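Long-range contacts in CzcP cation efflux P1-ATPase (PDB 4U9R), which probably exports zinc, cadmium and cobalt ions across the cell membrane using ATP, and is represented here by its N-terminal ferredoxin-like metal-binding extension: residues A[32-36]-A[96-100]; A[57-62]-A[74-79]. All coordinates share one frame; numbering follows the deposited sequence.

Interaction 1 of 2, residues A[32-36]-A[96-100]; sequences VLLPG and GAVIS
The pyrrolidine ring of P35 meets the hydroxyl of S100, which comes in obliquely at its CD-CG side, neither squarely over a face nor in the mean plane of the ring. S100 OG lies 3.3 Å from P35 CD and 3.5 Å from P35 CG. OG stands there because it turns opposite the backbone N (chi1 -176°), pointing from the helix toward the turn. OG makes the closest touch, with CB behind it, and so short a side chain lets the helix come this near the turn. Deeper in the contact, L34 carries the apolar part. With CG anti to the carbonyl carbon (chi1 -68°), its branch is carried toward the helix, where CD2 touches I99 CG2 at 3.8 Å, the two branched side chains crossing at a slant, and also rests against the carbonyl oxygen G96 O. G96 lets the backbones approach, its CA 5.1 Å from L33 CA: a CB here would point toward L33 and press tightly on L33 CB. The carbonyl oxygens L33 O and G96 O lie 3.5 Å apart as two acceptors, and the G96 oxygen is already engaged by S100 N at 2.9 Å within the helix. No hydrogen bond joins the segments, so van der Waals packing does the work. L34 is the first residue to leave helical angles after helix 30-33, and P35 next in line disfavours helical geometry at L34. Around this contact, L33 packs on V92 and T93 of helix 85-102, while L33 and L34 both reach L48 of helix 43-53. I99 lies against C44 and R47 of that same helix, C44 being a cadmium ligand with D42, H105 and E146; the turn after helix 30-33 thus packs against helices 43-53 and 85-102.

Interaction 2 of 2, residues A[57-62]-A[74-79]; sequences GVEAAH and ICVHYD. With CD (cadmium ion), chain C; TCE (3,3',3''-phosphanetriyltripropanoic acid), chain D.
H62 and H77 project from the same face of an antiparallel beta hairpin and, with C75, bind one cadmium ion. The H62 side chain starts with CG between the backbone N and the carbonyl carbon (chi1 62°), the crowded position, which folds the ring back across the neighbouring strand. Beyond CB, one face of the imidazole receives C75 CB, 4.2 Å from the ring centroid, a CH-pi contact. CD2 passes 3.7 Å from C75 O, and CE1 meets C6 of the phosphine at 3.3 Å. NE2, at the tip, binds cadmium at 2.2 Å, as does H77 NE2; C75 SG, a soft sulfur suited to this soft metal, is the third protein ligand. The phosphorus of the phosphine lies close to the metal, consistent with a further ligand. The shared metal draws the two NE2 atoms together, with the ring planes 74° apart in an oblique pair. On the other face of the sheet V58 and Y78 pack on I88 of helix 85-102. A classic beta bulge at E59 and A60 shifts the register by one: E59 N and A60 N both donate to H77 O from the same face of its carbonyl plane. A60, small enough to fit against one face of the H77 imidazole, sets its CB 3.8 Å from the ring plane, offset toward the rim.

In the fold
Interaction 2 is nested along the chain inside the loop that interaction 1 closes. Both are partly buried, but interaction 1 lies about 8 Å from the centre of the chain, its leucines inside and P35 at the surface; interaction 2 lies about 19 Å out, with E59 exposed. Interaction 1 joins a turn to helix 85-102 by packing alone, near the second cadmium site, whose ligands come from both halves of the chain. Interaction 2 pairs two strands by backbone hydrogen bonds; one sheet face packs on helices and the other offers metal ligands to cadmium, beside which the phosphine lies. The contacts meet where L33 CD1 packs at 3.4 Å on I74 CD1.

Interaction 1 of 2, residues A[32-36]-A[96-100]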
# COMPACT_ATOMS: atom_id res chain seq x y z
N VAL A 32 -5.93 6.86 -7.54
CA VAL A 32 -7.27 6.49 -7.95
C VAL A 32 -7.57 5.04 -7.61
O VAL A 32 -8.69 4.74 -7.20
CB VAL A 32 -7.50 6.75 -9.46
CG1 VAL A 32 -8.86 6.22 -9.91
CG2 VAL A 32 -7.39 8.23 -9.76
N LEU A 33 -6.60 4.15 -7.83
CA LEU A 33 -6.76 2.77 -7.49
C LEU A 33 -6.54 2.55 -6.01
O LEU A 33 -7.23 1.74 -5.41
CB LEU A 33 -5.75 1.92 -8.24
CG LEU A 33 -5.94 1.91 -9.75
CD1 LEU A 33 -4.81 1.18 -10.39
CD2 LEU A 33 -7.30 1.31 -10.08
N LEU A 34 -5.53 3.21 -5.47
CA LEU A 34 -5.06 2.96 -4.11
C LEU A 34 -5.02 4.31 -3.38
O LEU A 34 -3.95 4.90 -3.25
CB LEU A 34 -3.69 2.29 -4.15
CG LEU A 34 -3.68 0.86 -4.72
CD1 LEU A 34 -2.24 0.38 -4.90
CD2 LEU A 34 -4.50 -0.09 -3.85
N PRO A 35 -6.20 4.82 -2.98
CA PRO A 35 -6.25 6.10 -2.25
C PRO A 35 -5.58 6.02 -0.87
O PRO A 35 -5.71 5.03 -0.17
CB PRO A 35 -7.76 6.36 -2.11
CG PRO A 35 -8.40 5.03 -2.23
CD PRO A 35 -7.54 4.24 -3.18
N GLY A 36 -4.83 7.06 -0.53
CA GLY A 36 -4.35 7.23 0.85
C GLY A 36 -3.12 6.43 1.23
O GLY A 36 -2.94 6.07 2.40
N GLY A 96 -7.72 -3.36 -7.30
CA GLY A 96 -7.38 -2.18 -6.51
C GLY A 96 -8.36 -1.87 -5.41
O GLY A 96 -7.96 -1.50 -4.29
N ALA A 97 -9.65 -2.02 -5.71
CA ALA A 97 -10.70 -1.75 -4.72
C ALA A 97 -10.57 -2.69 -3.53
O ALA A 97 -10.67 -2.24 -2.42
CB ALA A 97 -12.09 -1.86 -5.34
N VAL A 98 -10.33 -3.96 -3.78
CA VAL A 98 -10.19 -4.94 -2.72
C VAL A 98 -8.94 -4.73 -1.86
O VAL A 98 -9.00 -4.86 -0.64
CB VAL A 98 -10.14 -6.37 -3.26
CG1 VAL A 98 -9.90 -7.34 -2.13
CG2 VAL A 98 -11.43 -6.71 -3.98
N ILE A 99 -7.81 -4.43 -2.50
CA ILE A 99 -6.58 -4.13 -1.76
C ILE A 99 -6.76 -2.89 -0.88
O ILE A 99 -6.42 -2.89 0.30
CB ILE A 99 -5.38 -3.99 -2.71
CG1 ILE A 99 -5.04 -5.36 -3.26
CG2 ILE A 99 -4.18 -3.39 -1.99
CD1 ILE A 99 -4.09 -5.33 -4.42
N SER A 100 -7.29 -1.84 -1.48
CA SER A 100 -7.54 -0.58 -0.82
C SER A 100 -8.47 -0.68 0.40
O SER A 100 -8.27 0.03 1.39
CB SER A 100 -8.16 0.38 -1.81
OG SER A 100 -8.34 1.65 -1.24

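Interaction 2 of 2, residues A[57-62]-A[74-79]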
# COMPACT_ATOMS: atom_id res chain seq x y z
N GLY A 57 -3.89 -12.85 -19.92
CA GLY A 57 -4.00 -11.69 -20.77
C GLY A 57 -3.09 -10.52 -20.43
O GLY A 57 -2.88 -9.68 -21.28
N VAL A 58 -2.58 -10.46 -19.20
CA VAL A 58 -1.65 -9.42 -18.83
C VAL A 58 -0.28 -9.76 -19.37
O VAL A 58 0.31 -10.81 -19.03
CB VAL A 58 -1.60 -9.23 -17.31
CG1 VAL A 58 -0.55 -8.21 -16.89
CG2 VAL A 58 -2.96 -8.80 -16.82
N GLU A 59 0.25 -8.86 -20.17
CA GLU A 59 1.58 -9.00 -20.73
C GLU A 59 2.62 -8.29 -19.89
O GLU A 59 3.81 -8.65 -19.90
CB GLU A 59 1.59 -8.45 -22.17
CG GLU A 59 0.76 -9.28 -23.13
CD GLU A 59 1.41 -10.63 -23.45
OE1 GLU A 59 2.65 -10.65 -23.66
OE2 GLU A 59 0.69 -11.66 -23.47
N ALA A 60 2.19 -7.28 -19.17
CA ALA A 60 3.05 -6.63 -18.21
C ALA A 60 2.26 -5.69 -17.36
O ALA A 60 1.13 -5.25 -17.70
CB ALA A 60 4.15 -5.84 -18.92
N ALA A 61 2.85 -5.36 -16.24
CA ALA A 61 2.32 -4.38 -15.36
C ALA A 61 3.47 -3.77 -14.58
O ALA A 61 4.37 -4.49 -14.09
CB ALA A 61 1.30 -5.04 -14.43
N HIS A 62 3.46 -2.44 -14.46
CA HIS A 62 4.56 -1.75 -13.80
C HIS A 62 4.15 -0.32 -13.46
O HIS A 62 3.11 0.21 -13.94
CB HIS A 62 5.84 -1.77 -14.67
CG HIS A 62 5.69 -1.08 -15.99
ND1 HIS A 62 6.25 0.15 -16.25
CD2 HIS A 62 5.02 -1.43 -17.11
CE1 HIS A 62 5.94 0.52 -17.48
NE2 HIS A 62 5.20 -0.42 -18.03
N ILE A 74 0.06 3.39 -12.85
CA ILE A 74 0.37 2.03 -13.27
C ILE A 74 0.04 1.92 -14.71
O ILE A 74 -0.95 2.49 -15.17
CB ILE A 74 -0.32 0.92 -12.46
CG1 ILE A 74 -1.81 1.00 -12.53
CG2 ILE A 74 0.10 1.00 -10.99
CD1 ILE A 74 -2.41 -0.36 -12.25
N CYS A 75 0.89 1.18 -15.39
CA CYS A 75 0.75 0.92 -16.76
C CYS A 75 0.63 -0.58 -16.90
O CYS A 75 1.44 -1.34 -16.38
CB CYS A 75 1.94 1.52 -17.51
SG CYS A 75 1.87 1.30 -19.30
N VAL A 76 -0.41 -1.02 -17.62
CA VAL A 76 -0.67 -2.41 -17.82
C VAL A 76 -0.72 -2.65 -19.31
O VAL A 76 -1.42 -1.98 -20.02
CB VAL A 76 -2.03 -2.79 -17.21
CG1 VAL A 76 -2.38 -4.25 -17.47
CG2 VAL A 76 -2.03 -2.58 -15.71
N HIS A 77 0.05 -3.64 -19.77
CA HIS A 77 0.07 -4.05 -21.12
C HIS A 77 -0.75 -5.34 -21.23
O HIS A 77 -0.62 -6.26 -20.42
CB HIS A 77 1.49 -4.35 -21.58
CG HIS A 77 2.48 -3.23 -21.37
ND1 HIS A 77 3.73 -3.26 -21.97
CD2 HIS A 77 2.46 -2.11 -20.60
CE1 HIS A 77 4.41 -2.18 -21.62
NE2 HIS A 77 3.67 -1.45 -20.81
N TYR A 78 -1.62 -5.39 -22.22
CA TYR A 78 -2.43 -6.53 -22.44
C TYR A 78 -2.48 -6.90 -23.93
O TYR A 78 -2.17 -6.08 -24.83
CB TYR A 78 -3.82 -6.29 -21.86
CG TYR A 78 -4.61 -5.24 -22.59
CD1 TYR A 78 -4.39 -3.88 -22.32
CD2 TYR A 78 -5.56 -5.59 -23.56
CE1 TYR A 78 -5.10 -2.91 -23.00
CE2 TYR A 78 -6.28 -4.62 -24.24
CZ TYR A 78 -6.02 -3.27 -23.94
OH TYR A 78 -6.68 -2.28 -24.57
N ASP A 79 -2.84 -8.15 -24.15
CA ASP A 79 -3.09 -8.74 -25.47
C ASP A 79 -4.58 -8.64 -25.77
O ASP A 79 -5.38 -9.39 -25.20
CB ASP A 79 -2.68 -10.22 -25.41
CG ASP A 79 -2.89 -10.96 -26.71
OD1 ASP A 79 -3.39 -10.35 -27.69
OD2 ASP A 79 -2.54 -12.15 -26.75
CD CD C . 4.15 0.41 -19.81
O16 TCE D . 7.01 6.59 -23.18
C14 TCE D . 5.97 6.11 -22.67
O15 TCE D . 4.81 6.47 -22.98
C5 TCE D . 6.12 5.03 -21.62
C2 TCE D . 5.78 3.65 -22.12
P TCE D . 5.78 2.33 -20.85
C3 TCE D . 7.34 2.61 -19.94
C6 TCE D . 8.14 1.31 -19.87
C8 TCE D . 9.63 1.50 -20.12
O10 TCE D . 10.42 0.97 -19.31
O9 TCE D . 9.98 2.18 -21.11
C1 TCE D . 6.11 0.80 -21.81
C4 TCE D . 7.34 1.07 -22.67
C11 TCE D . 8.18 -0.17 -22.93
O12 TCE D . 7.59 -1.21 -23.30
O13 TCE D . 9.42 -0.08 -22.75